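Local coordinates for protein aromatic-amino-acid aminotransferase (Burkholderia pseudomallei, PDB 4F4E) that probably transfers the amino group of tyrosine and other aromatic amino acids to 2-oxoglutarate, using pyridoxal 5'-phosphate as cofactor, at residues A[145-156]-A[196-207]; A[370-381]-A[393-401]. All blocks are in the same frame, centred on the assembly; numbering follows the deposited sequence.

Contact 1 of 2, residues A[145-156]-A[196-207]. With EDO (1,2-ethanediol), chain C; EDO (1,2-ethanediol), chain D.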
loop_
_atom_site.group_PDB
_atom_site.type_symbol
_atom_site.label_atom_id
_atom_site.label_comp_id
_atom_site.label_asym_id
_atom_site.label_seq_id
_atom_site.Cartn_x
_atom_site.Cartn_y
_atom_site.Cartn_z
ATOM N N LYS A 145 -18.185 17.502 -4.701
ATOM C CA LYS A 145 -18.836 16.220 -4.690
ATOM C C LYS A 145 -18.159 15.334 -5.739
ATOM O O LYS A 145 -17.481 15.832 -6.632
ATOM C CB LYS A 145 -20.322 16.362 -4.962
ATOM C CG LYS A 145 -21.040 17.213 -3.891
ATOM C CD LYS A 145 -22.495 17.387 -4.227
ATOM C CE LYS A 145 -23.121 18.349 -3.228
ATOM N NZ LYS A 145 -24.254 19.019 -3.895
ATOM N N VAL A 146 -18.377 14.037 -5.615
ATOM C CA VAL A 146 -17.889 13.055 -6.554
ATOM C C VAL A 146 -19.055 12.375 -7.214
ATOM O O VAL A 146 -19.989 11.924 -6.523
ATOM C CB VAL A 146 -17.053 12.005 -5.828
ATOM C CG1 VAL A 146 -16.657 10.885 -6.790
ATOM C CG2 VAL A 146 -15.854 12.666 -5.218
ATOM N N ALA A 147 -19.012 12.266 -8.540
ATOM C CA ALA A 147 -20.066 11.639 -9.326
ATOM C C ALA A 147 -19.522 10.384 -9.960
ATOM O O ALA A 147 -18.500 10.433 -10.619
ATOM C CB ALA A 147 -20.569 12.584 -10.407
ATOM N N ILE A 148 -20.250 9.285 -9.755
ATOM C CA ILE A 148 -19.921 7.975 -10.288
ATOM C C ILE A 148 -21.016 7.457 -11.205
ATOM O O ILE A 148 -22.156 7.926 -11.146
ATOM C CB ILE A 148 -19.619 6.958 -9.153
ATOM C CG1 ILE A 148 -20.836 6.709 -8.252
ATOM C CG2 ILE A 148 -18.450 7.462 -8.360
ATOM C CD1 ILE A 148 -20.682 5.492 -7.335
ATOM N N SER A 149 -20.706 6.441 -12.019
ATOM C CA SER A 149 -21.746 5.891 -12.891
ATOM C C SER A 149 -22.793 5.134 -12.100
ATOM O O SER A 149 -22.479 4.495 -11.081
ATOM C CB SER A 149 -21.155 5.016 -13.994
ATOM O OG SER A 149 -20.434 3.881 -13.506
ATOM N N ASP A 150 -24.031 5.156 -12.593
ATOM C CA ASP A 150 -25.094 4.269 -12.120
ATOM C C ASP A 150 -25.186 3.010 -12.989
ATOM O O ASP A 150 -25.660 3.088 -14.140
ATOM C CB ASP A 150 -26.440 5.009 -12.231
ATOM C CG ASP A 150 -27.620 4.159 -11.775
ATOM O OD1 ASP A 150 -27.418 3.332 -10.875
ATOM O OD2 ASP A 150 -28.731 4.358 -12.323
ATOM N N PRO A 151 -24.752 1.843 -12.491
ATOM C CA PRO A 151 -24.015 1.489 -11.305
ATOM C C PRO A 151 -22.521 1.611 -11.584
ATOM O O PRO A 151 -22.115 1.879 -12.714
ATOM C CB PRO A 151 -24.365 0.018 -11.123
ATOM C CG PRO A 151 -24.456 -0.501 -12.485
ATOM C CD PRO A 151 -25.070 0.637 -13.284
ATOM N N SER A 152 -21.713 1.430 -10.540
ATOM C CA SER A 152 -20.279 1.349 -10.683
ATOM C C SER A 152 -19.685 0.323 -9.707
ATOM O O SER A 152 -20.265 0.014 -8.646
ATOM C CB SER A 152 -19.651 2.754 -10.445
ATOM O OG SER A 152 -18.347 2.780 -10.976
ATOM N N TRP A 153 -18.510 -0.175 -10.073
ATOM C CA TRP A 153 -17.625 -0.926 -9.202
ATOM C C TRP A 153 -17.767 -0.407 -7.792
ATOM O O TRP A 153 -17.607 0.792 -7.531
ATOM C CB TRP A 153 -16.199 -0.742 -9.736
ATOM C CG TRP A 153 -15.111 -1.433 -8.957
ATOM C CD1 TRP A 153 -14.943 -2.789 -8.725
ATOM C CD2 TRP A 153 -13.967 -0.781 -8.305
ATOM N NE1 TRP A 153 -13.802 -3.024 -7.986
ATOM C CE2 TRP A 153 -13.171 -1.843 -7.713
ATOM C CE3 TRP A 153 -13.558 0.517 -8.171
ATOM C CZ2 TRP A 153 -12.016 -1.581 -7.019
ATOM C CZ3 TRP A 153 -12.371 0.763 -7.467
ATOM C CH2 TRP A 153 -11.628 -0.266 -6.917
ATOM N N GLU A 154 -18.136 -1.311 -6.888
ATOM C CA GLU A 154 -18.590 -0.978 -5.556
ATOM C C GLU A 154 -17.615 -0.084 -4.755
ATOM O O GLU A 154 -18.027 0.717 -3.921
ATOM C CB GLU A 154 -18.846 -2.274 -4.783
ATOM C CG GLU A 154 -19.469 -2.079 -3.398
ATOM C CD GLU A 154 -18.464 -1.861 -2.249
ATOM O OE1 GLU A 154 -17.293 -2.325 -2.348
ATOM O OE2 GLU A 154 -18.871 -1.202 -1.228
ATOM N N ASN A 155 -16.326 -0.239 -4.997
ATOM C CA ASN A 155 -15.350 0.453 -4.202
ATOM C C ASN A 155 -15.195 1.900 -4.651
ATOM O O ASN A 155 -14.605 2.687 -3.912
ATOM C CB ASN A 155 -14.021 -0.322 -4.178
ATOM C CG ASN A 155 -13.176 -0.031 -2.952
ATOM O OD1 ASN A 155 -13.717 0.338 -1.918
ATOM N ND2 ASN A 155 -11.830 -0.128 -3.081
ATOM N N HIS A 156 -15.767 2.328 -5.783
ATOM C CA HIS A 156 -15.782 3.752 -6.070
ATOM C C HIS A 156 -16.508 4.549 -5.003
ATOM O O HIS A 156 -15.932 5.442 -4.364
ATOM C CB HIS A 156 -16.402 4.075 -7.436
ATOM C CG HIS A 156 -15.495 3.833 -8.631
ATOM N ND1 HIS A 156 -15.988 3.516 -9.853
ATOM C CD2 HIS A 156 -14.120 3.948 -8.791
ATOM C CE1 HIS A 156 -14.974 3.378 -10.714
ATOM N NE2 HIS A 156 -13.840 3.652 -10.065
ATOM N N THR A 196 -16.749 19.554 -9.416
ATOM C CA THR A 196 -17.291 18.208 -9.202
ATOM C C THR A 196 -16.360 17.218 -9.896
ATOM O O THR A 196 -15.939 17.437 -11.023
ATOM C CB THR A 196 -18.721 18.057 -9.793
ATOM O OG1 THR A 196 -19.572 19.076 -9.232
ATOM C CG2 THR A 196 -19.296 16.635 -9.580
ATOM N N ILE A 197 -16.034 16.154 -9.171
ATOM C CA ILE A 197 -15.097 15.158 -9.613
ATOM C C ILE A 197 -15.925 14.059 -10.262
ATOM O O ILE A 197 -16.744 13.420 -9.608
ATOM C CB ILE A 197 -14.309 14.591 -8.433
ATOM C CG1 ILE A 197 -13.499 15.678 -7.706
ATOM C CG2 ILE A 197 -13.487 13.383 -8.867
ATOM C CD1 ILE A 197 -13.331 15.397 -6.223
ATOM N N VAL A 198 -15.689 13.807 -11.551
ATOM C CA VAL A 198 -16.483 12.851 -12.293
ATOM C C VAL A 198 -15.644 11.593 -12.593
ATOM O O VAL A 198 -14.689 11.672 -13.327
ATOM C CB VAL A 198 -17.010 13.462 -13.613
ATOM C CG1 VAL A 198 -17.963 12.460 -14.275
ATOM C CG2 VAL A 198 -17.759 14.808 -13.373
ATOM N N VAL A 199 -16.010 10.465 -12.000
ATOM C CA VAL A 199 -15.254 9.213 -12.126
ATOM C C VAL A 199 -15.781 8.489 -13.359
ATOM O O VAL A 199 -16.944 8.129 -13.416
ATOM C CB VAL A 199 -15.388 8.338 -10.880
ATOM C CG1 VAL A 199 -14.633 7.022 -11.036
ATOM C CG2 VAL A 199 -14.973 9.114 -9.639
ATOM N N LEU A 200 -14.921 8.341 -14.352
ATOM C CA LEU A 200 -15.255 7.864 -15.676
ATOM C C LEU A 200 -14.425 6.622 -15.995
ATOM O O LEU A 200 -13.176 6.669 -15.967
ATOM C CB LEU A 200 -14.927 8.966 -16.699
ATOM C CG LEU A 200 -15.785 10.235 -16.589
ATOM C CD1 LEU A 200 -15.119 11.475 -17.246
ATOM C CD2 LEU A 200 -17.158 9.957 -17.215
ATOM N N HIS A 201 -15.115 5.511 -16.280
ATOM C CA HIS A 201 -14.436 4.322 -16.774
ATOM C C HIS A 201 -13.935 4.544 -18.176
ATOM O O HIS A 201 -14.702 4.907 -19.091
ATOM C CB HIS A 201 -15.380 3.125 -16.764
ATOM C CG HIS A 201 -15.955 2.782 -15.404
ATOM N ND1 HIS A 201 -15.761 1.572 -14.831
ATOM C CD2 HIS A 201 -16.791 3.504 -14.544
ATOM C CE1 HIS A 201 -16.431 1.523 -13.645
ATOM N NE2 HIS A 201 -17.084 2.704 -13.478
ATOM N N ALA A 202 -12.668 4.229 -18.430
ATOM C CA ALA A 202 -12.113 4.506 -19.741
ATOM C C ALA A 202 -12.719 3.600 -20.794
ATOM O O ALA A 202 -12.828 3.982 -21.956
ATOM C CB ALA A 202 -10.579 4.368 -19.756
ATOM N N CYS A 203 -13.016 2.369 -20.385
ATOM C CA CYS A 203 -13.524 1.307 -21.249
ATOM C C CYS A 203 -13.792 0.090 -20.367
ATOM O O CYS A 203 -13.401 0.051 -19.200
ATOM C CB CYS A 203 -12.555 0.925 -22.379
ATOM S SG CYS A 203 -10.994 0.174 -21.934
ATOM N N CYS A 204 -14.479 -0.894 -20.918
ATOM C CA CYS A 204 -14.708 -2.147 -20.199
ATOM C C CYS A 204 -15.398 -1.878 -18.881
ATOM O O CYS A 204 -14.923 -2.258 -17.782
ATOM C CB CYS A 204 -13.414 -2.903 -20.005
ATOM S SG CYS A 204 -12.651 -3.458 -21.563
ATOM N N HIS A 205 -16.527 -1.182 -18.979
ATOM C CA HIS A 205 -17.291 -0.762 -17.800
ATOM C C HIS A 205 -17.482 -1.868 -16.803
ATOM O O HIS A 205 -17.876 -2.976 -17.159
ATOM C CB HIS A 205 -18.654 -0.156 -18.188
ATOM C CG HIS A 205 -19.346 0.503 -17.041
ATOM N ND1 HIS A 205 -20.356 -0.124 -16.321
ATOM C CD2 HIS A 205 -19.103 1.737 -16.390
ATOM C CE1 HIS A 205 -20.745 0.699 -15.333
ATOM N NE2 HIS A 205 -19.980 1.809 -15.344
ATOM N N ASN A 206 -17.231 -1.550 -15.535
ATOM C CA ASN A 206 -17.364 -2.512 -14.434
ATOM C C ASN A 206 -18.438 -1.923 -13.542
ATOM O O ASN A 206 -18.188 -0.887 -12.972
ATOM C CB ASN A 206 -16.032 -2.631 -13.700
ATOM C CG ASN A 206 -16.135 -3.558 -12.505
ATOM O OD1 ASN A 206 -17.252 -3.934 -12.117
ATOM N ND2 ASN A 206 -15.017 -3.889 -11.882
ATOM N N PRO A 207 -19.644 -2.552 -13.429
ATOM C CA PRO A 207 -19.924 -3.969 -13.676
ATOM C C PRO A 207 -20.743 -4.327 -14.902
ATOM O O PRO A 207 -21.099 -5.503 -15.037
ATOM C CB PRO A 207 -20.722 -4.336 -12.424
ATOM C CG PRO A 207 -21.567 -3.141 -12.178
ATOM C CD PRO A 207 -20.721 -1.952 -12.614
HETATM C C1 EDO C . -18.792 5.849 -17.618
HETATM O O1 EDO C . -17.851 5.939 -16.576
HETATM C C2 EDO C . -18.159 5.822 -19.017
HETATM O O2 EDO C . -17.434 4.642 -19.222
HETATM C C1 EDO D . -17.081 -6.466 -10.051
HETATM O O1 EDO D . -17.616 -5.144 -9.839
HETATM C C2 EDO D . -15.866 -6.717 -9.153
HETATM O O2 EDO D . -14.718 -6.011 -9.705
HETATM O O HOH W 1 -19.118 19.619 -6.630
HETATM O O HOH W 2 -17.884 5.702 -12.029
#

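Contact 2 of 2, residues A[370-381]-A[393-401]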
loop_
_atom_site.group_PDB
_atom_site.type_symbol
_atom_site.label_atom_id
_atom_site.label_comp_id
_atom_site.label_asym_id
_atom_site.label_seq_id
_atom_site.Cartn_x
_atom_site.Cartn_y
_atom_site.Cartn_z
ATOM N N MET A 370 -14.567 -7.767 -18.874
ATOM C CA MET A 370 -14.748 -9.003 -18.131
ATOM C C MET A 370 -16.202 -9.256 -17.707
ATOM O O MET A 370 -16.534 -10.362 -17.309
ATOM C CB MET A 370 -13.895 -8.986 -16.876
ATOM C CG MET A 370 -12.440 -8.890 -17.251
ATOM S SD MET A 370 -11.454 -9.650 -15.967
ATOM C CE MET A 370 -9.897 -9.193 -16.723
ATOM N N PHE A 371 -17.036 -8.226 -17.746
ATOM C CA PHE A 371 -18.419 -8.325 -17.227
ATOM C C PHE A 371 -19.502 -8.056 -18.233
ATOM O O PHE A 371 -19.316 -7.320 -19.222
ATOM C CB PHE A 371 -18.616 -7.332 -16.078
ATOM C CG PHE A 371 -17.606 -7.496 -15.022
ATOM C CD1 PHE A 371 -17.692 -8.550 -14.137
ATOM C CD2 PHE A 371 -16.530 -6.633 -14.954
ATOM C CE1 PHE A 371 -16.720 -8.756 -13.205
ATOM C CE2 PHE A 371 -15.554 -6.806 -14.011
ATOM C CZ PHE A 371 -15.635 -7.873 -13.126
ATOM N N SER A 372 -20.673 -8.612 -17.938
ATOM C CA SER A 372 -21.909 -8.221 -18.612
ATOM C C SER A 372 -23.041 -8.213 -17.602
ATOM O O SER A 372 -23.079 -9.030 -16.674
ATOM C CB SER A 372 -22.268 -9.199 -19.744
ATOM O OG SER A 372 -21.908 -8.670 -21.024
ATOM N N TYR A 373 -23.955 -7.269 -17.774
ATOM C CA TYR A 373 -25.257 -7.348 -17.116
ATOM C C TYR A 373 -26.138 -8.234 -18.008
ATOM O O TYR A 373 -26.602 -7.806 -19.099
ATOM C CB TYR A 373 -25.844 -5.950 -16.884
ATOM C CG TYR A 373 -25.604 -5.413 -15.462
ATOM C CD1 TYR A 373 -24.456 -5.717 -14.750
ATOM C CD2 TYR A 373 -26.555 -4.616 -14.832
ATOM C CE1 TYR A 373 -24.278 -5.291 -13.440
ATOM C CE2 TYR A 373 -26.377 -4.155 -13.533
ATOM C CZ TYR A 373 -25.220 -4.469 -12.844
ATOM O OH TYR A 373 -25.023 -4.029 -11.549
ATOM N N SER A 374 -26.383 -9.444 -17.528
ATOM C CA SER A 374 -27.157 -10.432 -18.271
ATOM C C SER A 374 -28.593 -10.063 -18.450
ATOM O O SER A 374 -29.235 -10.573 -19.375
ATOM C CB SER A 374 -27.136 -11.817 -17.614
ATOM O OG SER A 374 -27.742 -11.877 -16.334
ATOM N N GLY A 375 -29.104 -9.271 -17.521
ATOM C CA GLY A 375 -30.520 -8.923 -17.462
ATOM C C GLY A 375 -31.360 -10.002 -16.807
ATOM O O GLY A 375 -32.568 -9.926 -16.859
ATOM N N LEU A 376 -30.746 -11.014 -16.185
ATOM C CA LEU A 376 -31.514 -11.985 -15.428
ATOM C C LEU A 376 -32.020 -11.245 -14.207
ATOM O O LEU A 376 -31.295 -10.430 -13.638
ATOM C CB LEU A 376 -30.676 -13.180 -15.011
ATOM C CG LEU A 376 -30.205 -14.127 -16.126
ATOM C CD1 LEU A 376 -29.333 -15.242 -15.514
ATOM C CD2 LEU A 376 -31.360 -14.745 -16.889
ATOM N N THR A 377 -33.281 -11.492 -13.855
ATOM C CA THR A 377 -33.841 -10.996 -12.609
ATOM C C THR A 377 -33.261 -11.716 -11.430
ATOM O O THR A 377 -32.677 -12.793 -11.568
ATOM C CB THR A 377 -35.375 -11.217 -12.548
ATOM O OG1 THR A 377 -35.689 -12.623 -12.522
ATOM C CG2 THR A 377 -36.127 -10.543 -13.745
ATOM N N SER A 378 -33.471 -11.152 -10.248
ATOM C CA SER A 378 -32.972 -11.755 -9.022
ATOM C C SER A 378 -33.585 -13.153 -8.844
ATOM O O SER A 378 -32.927 -14.082 -8.379
ATOM C CB SER A 378 -33.267 -10.858 -7.815
ATOM O OG SER A 378 -32.532 -9.650 -7.921
ATOM N N ALA A 379 -34.838 -13.292 -9.220
ATOM C CA ALA A 379 -35.539 -14.586 -9.146
ATOM C C ALA A 379 -34.906 -15.611 -10.079
ATOM O O ALA A 379 -34.737 -16.766 -9.701
ATOM C CB ALA A 379 -36.995 -14.419 -9.482
ATOM N N GLN A 380 -34.600 -15.191 -11.309
ATOM C CA GLN A 380 -33.965 -16.082 -12.277
ATOM C C GLN A 380 -32.546 -16.467 -11.791
ATOM O O GLN A 380 -32.130 -17.610 -11.947
ATOM C CB GLN A 380 -33.940 -15.434 -13.655
ATOM C CG GLN A 380 -35.335 -15.370 -14.283
ATOM C CD GLN A 380 -35.443 -14.407 -15.436
ATOM O OE1 GLN A 380 -34.600 -13.514 -15.602
ATOM N NE2 GLN A 380 -36.483 -14.568 -16.246
ATOM N N VAL A 381 -31.811 -15.503 -11.233
ATOM C CA VAL A 381 -30.466 -15.779 -10.672
ATOM C C VAL A 381 -30.568 -16.826 -9.542
ATOM O O VAL A 381 -29.750 -17.754 -9.462
ATOM C CB VAL A 381 -29.796 -14.485 -10.195
ATOM C CG1 VAL A 381 -28.568 -14.778 -9.335
ATOM C CG2 VAL A 381 -29.479 -13.601 -11.402
ATOM N N VAL A 393 -24.512 -12.902 -9.970
ATOM C CA VAL A 393 -24.785 -11.905 -8.930
ATOM C C VAL A 393 -26.292 -11.547 -9.006
ATOM O O VAL A 393 -26.921 -11.628 -10.055
ATOM C CB VAL A 393 -23.876 -10.675 -9.139
ATOM C CG1 VAL A 393 -24.028 -9.661 -8.016
ATOM C CG2 VAL A 393 -22.434 -11.123 -9.338
ATOM N N SER A 394 -26.887 -11.170 -7.888
ATOM C CA SER A 394 -28.312 -10.867 -7.838
ATOM C C SER A 394 -28.783 -9.771 -8.803
ATOM O O SER A 394 -29.964 -9.711 -9.178
ATOM C CB SER A 394 -28.668 -10.493 -6.407
ATOM O OG SER A 394 -28.160 -9.198 -6.121
ATOM N N THR A 395 -27.838 -8.910 -9.202
ATOM C CA THR A 395 -28.024 -7.884 -10.229
ATOM C C THR A 395 -28.067 -8.387 -11.664
ATOM O O THR A 395 -28.373 -7.632 -12.556
ATOM C CB THR A 395 -26.835 -6.885 -10.180
ATOM O OG1 THR A 395 -25.605 -7.617 -10.329
ATOM C CG2 THR A 395 -26.845 -6.111 -8.885
ATOM N N GLY A 396 -27.766 -9.662 -11.883
ATOM C CA GLY A 396 -27.680 -10.181 -13.209
ATOM C C GLY A 396 -26.241 -10.132 -13.720
ATOM O O GLY A 396 -25.984 -10.644 -14.803
ATOM N N ARG A 397 -25.308 -9.566 -12.946
ATOM C CA ARG A 397 -23.901 -9.498 -13.419
ATOM C C ARG A 397 -23.345 -10.896 -13.578
ATOM O O ARG A 397 -23.548 -11.764 -12.718
ATOM C CB ARG A 397 -23.000 -8.745 -12.454
ATOM C CG ARG A 397 -21.635 -8.394 -13.011
ATOM C CD ARG A 397 -20.770 -7.793 -11.916
ATOM N NE ARG A 397 -20.160 -8.762 -11.006
ATOM C CZ ARG A 397 -20.030 -8.614 -9.690
ATOM N NH1 ARG A 397 -20.578 -7.572 -9.051
ATOM N NH2 ARG A 397 -19.447 -9.545 -8.972
ATOM N N ILE A 398 -22.668 -11.114 -14.704
ATOM C CA ILE A 398 -21.854 -12.333 -14.948
ATOM C C ILE A 398 -20.435 -11.895 -15.391
ATOM O O ILE A 398 -20.271 -10.872 -16.071
ATOM C CB ILE A 398 -22.506 -13.299 -15.970
ATOM C CG1 ILE A 398 -22.713 -12.659 -17.352
ATOM C CG2 ILE A 398 -23.848 -13.822 -15.420
ATOM C CD1 ILE A 398 -23.069 -13.680 -18.444
ATOM N N CYS A 399 -19.439 -12.658 -14.942
ATOM C CA CYS A 399 -18.084 -12.545 -15.394
ATOM C C CYS A 399 -17.899 -13.459 -16.605
ATOM O O CYS A 399 -17.814 -14.683 -16.473
ATOM C CB CYS A 399 -17.130 -12.934 -14.281
ATOM S SG CYS A 399 -15.406 -12.633 -14.713
ATOM N N VAL A 400 -17.969 -12.850 -17.780
ATOM C CA VAL A 400 -17.787 -13.537 -19.018
ATOM C C VAL A 400 -16.365 -14.072 -19.142
ATOM O O VAL A 400 -16.137 -15.053 -19.811
ATOM C CB VAL A 400 -18.195 -12.614 -20.188
ATOM C CG1 VAL A 400 -17.826 -13.225 -21.510
ATOM C CG2 VAL A 400 -19.696 -12.395 -20.136
ATOM N N ALA A 401 -15.425 -13.438 -18.428
ATOM C CA ALA A 401 -14.039 -13.919 -18.286
ATOM C C ALA A 401 -13.886 -15.204 -17.478
ATOM O O ALA A 401 -12.765 -15.764 -17.412
ATOM C CB ALA A 401 -13.138 -12.801 -17.708
HETATM O O HOH W 3 -23.263 -5.786 -9.973
HETATM O O HOH W 4 -28.420 -7.640 -15.390
HETATM O O HOH W 5 -31.336 -8.692 -11.570
#

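Contact 1 of 2, residues A[145-156]-A[196-207]
The H156 ring lies between V199 and W153. V199 CG1 sits over the centre of one face, 3.7 Å from the ring centroid, a CH-pi contact. W153 CE3 lies over the opposite face, offset toward the rim. These side chains belong to the large mixed sheet of the aminotransferase fold and its cofactor site. They gather at and just beyond the C-terminal ends of the neighbouring parallel strands 146-150 and 197-201. H201 NE2 comes to the edge of H156, and H156 in turn directs its edge at the face of H201 in an offset edge-to-face pair, planes at 81°. H205 CD2 lies over the centre of one face of the H201 ring. S152 OG hydrogen-bonds both H156 ND1 (2.7 Å) and H201 NE2 (2.8 Å), which ties the two histidines together. N206 ND2 reaches O3 of the pyridoxal phosphate-lysine at position 269, and H156 NE2 bonds D234. Further back the strands pair through A147: its N donates to I197 O, and its O accepts from V199 N at 2.8 Å. Toward the C-terminal ends a water accepts from S149 N, donates to V199 O and also bonds S152 OG. With chi1 at 61°, S149 OG sits between the backbone N and the carbonyl carbon, from where it accepts from H205 NE2 at 2.8 Å, in the imidazole plane, and donates to P151 O at 2.7 Å.

Contact 2 of 2, residues A[370-381]-A[393-401]
M370 meets A401 first: SD lies 4.0 Å from A401 CB, and M370 O takes weak bonds from V400 N and A401 N. F371 follows, its ring alongside the R397 chain, with CD1 3.9 Å from R397 CD and the guanidinium plane turned 77° from the ring. C399 SG approaches the same ring obliquely. S372 and I398 exchange two backbone bonds, S372 N to I398 O at 3.0 Å and I398 N to S372 O at 2.9 Å. They form the hydrogen-bonded pair of a small two-stranded antiparallel sheet, strands 371-373 and 397-399; F371-C399 and Y373-R397 are its non-hydrogen-bonded pairs. Y373 CE1 rests 3.8 Å from R397 CB, while T395 O lies over one face of the ring, offset toward the rim. At S374 the strand gives way to an ST turn. S374 OG lies between the backbone N and the carbonyl carbon (chi1 64°), which brings it to G396 O. It donates to that oxygen in the carbonyl plane at 2.6 Å and accepts from L376 N; S374 N reaches G396 O from above the plane. T377 and Q380 make a capping box at the start of helix 378-388. In its first turn V381 CG2 packs 3.5 Å from V393 O.

Contact 1 closes before contact 2 opens along the chain, and their centres are about 19 Å apart. They belong to different sheets. Contact 1 joins adjacent inner strands of the eight-stranded mixed sheet. Contact 2 is built on the two-stranded antiparallel sheet 371-373 and 397-399 and runs on to the start of helix 378-388. The two meet where segment 196-207 ends. P207 packs on F371, Y373 and R397, and N206 CG lies 3.6 Å from F371 CE2. Y373 bonds T208 through the backbone. Through N206, which hydrogen-bonds the cofactor, the small sheet borders the cofactor site. The second subunit of the homodimer packs on W153, E154 and N155 of contact 1, but does not touch contact 2.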